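Local coordinates for protein lytic Polysaccharide Monooxygenase (Phytophthora infestans, PDB 6Z5Y) that probably cleaves plant cell-wall polysaccharides, most likely pectin, by copper-dependent oxidation during infection by this oomycete pathogen, at residues H1-I4 with A8-W11. Numbering follows the deposited sequence. Where two conformers were deposited one is given.
With CU (copper (II) ion), chain C.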
loop_
_atom_site.group_PDB
_atom_site.type_symbol
_atom_site.label_atom_id
_atom_site.label_comp_id
_atom_site.label_asym_id
_atom_site.label_seq_id
_atom_site.Cartn_x
_atom_site.Cartn_y
_atom_site.Cartn_z
ATOM N N HIS A 1 -7.631 6.769 2.118
ATOM C CA HIS A 1 -6.788 7.771 1.477
ATOM C C HIS A 1 -5.423 7.862 2.151
ATOM O O HIS A 1 -5.267 7.513 3.333
ATOM C CB HIS A 1 -7.493 9.108 1.423
ATOM C CG HIS A 1 -8.619 9.098 0.420
ATOM N ND1 HIS A 1 -9.692 8.205 0.504
ATOM C CD2 HIS A 1 -8.817 9.818 -0.703
ATOM C CE1 HIS A 1 -10.507 8.429 -0.508
ATOM N NE2 HIS A 1 -10.001 9.423 -1.258
ATOM N N GLY A 2 -4.473 8.390 1.425
ATOM C CA GLY A 2 -3.135 8.610 1.959
ATOM C C GLY A 2 -2.060 8.097 1.029
ATOM O O GLY A 2 -2.309 7.287 0.137
ATOM N N TYR A 3 -0.834 8.532 1.303
ATOM C CA TYR A 3 0.370 8.125 0.573
ATOM C C TYR A 3 1.488 8.001 1.604
ATOM O O TYR A 3 1.480 8.715 2.624
ATOM C CB TYR A 3 0.719 9.105 -0.568
ATOM C CG TYR A 3 0.864 10.541 -0.142
ATOM C CD1 TYR A 3 -0.253 11.370 -0.080
ATOM C CD2 TYR A 3 2.072 11.077 0.257
ATOM C CE1 TYR A 3 -0.170 12.674 0.383
ATOM C CE2 TYR A 3 2.170 12.386 0.689
ATOM C CZ TYR A 3 1.047 13.169 0.766
ATOM O OH TYR A 3 1.096 14.431 1.277
ATOM N N ILE A 4 2.521 7.255 1.266
ATOM C CA ILE A 4 3.750 7.322 2.073
ATOM C C ILE A 4 4.383 8.685 1.841
ATOM O O ILE A 4 4.671 9.064 0.684
ATOM C CB ILE A 4 4.696 6.165 1.763
ATOM C CG1 ILE A 4 4.100 4.869 2.301
ATOM C CG2 ILE A 4 6.080 6.444 2.333
ATOM C CD1 ILE A 4 4.982 3.667 2.114
ATOM N N ALA A 8 10.012 10.716 0.874
ATOM C CA ALA A 8 9.097 11.579 0.122
ATOM C C ALA A 8 8.934 11.097 -1.302
ATOM O O ALA A 8 9.903 10.966 -2.059
ATOM C CB ALA A 8 9.619 12.979 0.114
ATOM N N PRO A 9 7.682 10.955 -1.753
ATOM C CA PRO A 9 7.384 10.684 -3.148
ATOM C C PRO A 9 7.534 11.935 -4.017
ATOM O O PRO A 9 7.480 13.039 -3.521
ATOM C CB PRO A 9 5.902 10.316 -3.091
ATOM C CG PRO A 9 5.356 11.166 -1.946
ATOM C CD PRO A 9 6.473 11.194 -0.947
ATOM N N SER A 10 7.661 11.649 -5.295
ATOM C CA SER A 10 7.504 12.634 -6.371
ATOM C C SER A 10 6.200 12.326 -7.080
ATOM O O SER A 10 5.714 11.199 -7.011
ATOM C CB SER A 10 8.687 12.591 -7.331
ATOM O OG SER A 10 9.920 12.840 -6.657
ATOM N N TRP A 11 5.697 13.286 -7.831
ATOM C CA TRP A 11 4.360 13.172 -8.431
ATOM C C TRP A 11 4.454 13.339 -9.941
ATOM O O TRP A 11 5.193 14.208 -10.423
ATOM C CB TRP A 11 3.400 14.189 -7.812
ATOM C CG TRP A 11 3.339 14.001 -6.330
ATOM C CD1 TRP A 11 4.061 14.639 -5.365
ATOM C CD2 TRP A 11 2.569 13.012 -5.632
ATOM N NE1 TRP A 11 3.775 14.122 -4.124
ATOM C CE2 TRP A 11 2.844 13.136 -4.252
ATOM C CE3 TRP A 11 1.631 12.069 -6.039
ATOM C CZ2 TRP A 11 2.200 12.375 -3.296
ATOM C CZ3 TRP A 11 0.997 11.319 -5.076
ATOM C CH2 TRP A 11 1.291 11.446 -3.719
HETATM CU CU CU C . -9.805 6.768 1.749
#
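In the conformer described, the carbonyl oxygen of Ile4 meets the Pro9 ring at two carbons, with O to CD measuring 3.2 Å and O to CG 3.4 Å. This oxygen is buried without a hydrogen-bond partner in the model and rests against CD, next to the ring nitrogen, and CG. The same Pro9 CG reaches the ring of Tyr3 obliquely, 4.0 Å from CD2. A second aromatic completes the cluster: the benzo edge of Trp11 is directed at one face of Tyr3, with CH2 3.7 Å from Tyr3 CG and CZ2 3.8 Å from Tyr3 CD2. The ring planes stand at 89° and the centroids lie 5.1 Å apart, which defines a T-shaped stack in which Trp11 supplies the edge. In Tyr3, chi1 of 55° puts CG between the backbone N and the carbonyl carbon, and chi2 of -87° sets the ring so that one face meets the indole edge. Pro9 CB also lies over a face of the indole, near its rim. Beyond the rings, Tyr3 OH is hydrogen-bonded to Lys15, while Ile4 turns its side chain the other way, onto Leu145, Phe147 and Ile168. The contact packs the loop after strand 4-6 against the N-terminal segment, at a distance from the copper. His1, at the start of that segment, takes no part in it but binds the ion through N and ND1, at 2.2 and 1.9 Å; His96 adds a third nitrogen, and Tyr164 also belongs to the site. Two ligands from the N-terminal histidine plus a second histidine form the histidine brace, the hallmark of lytic polysaccharide monooxygenase domains.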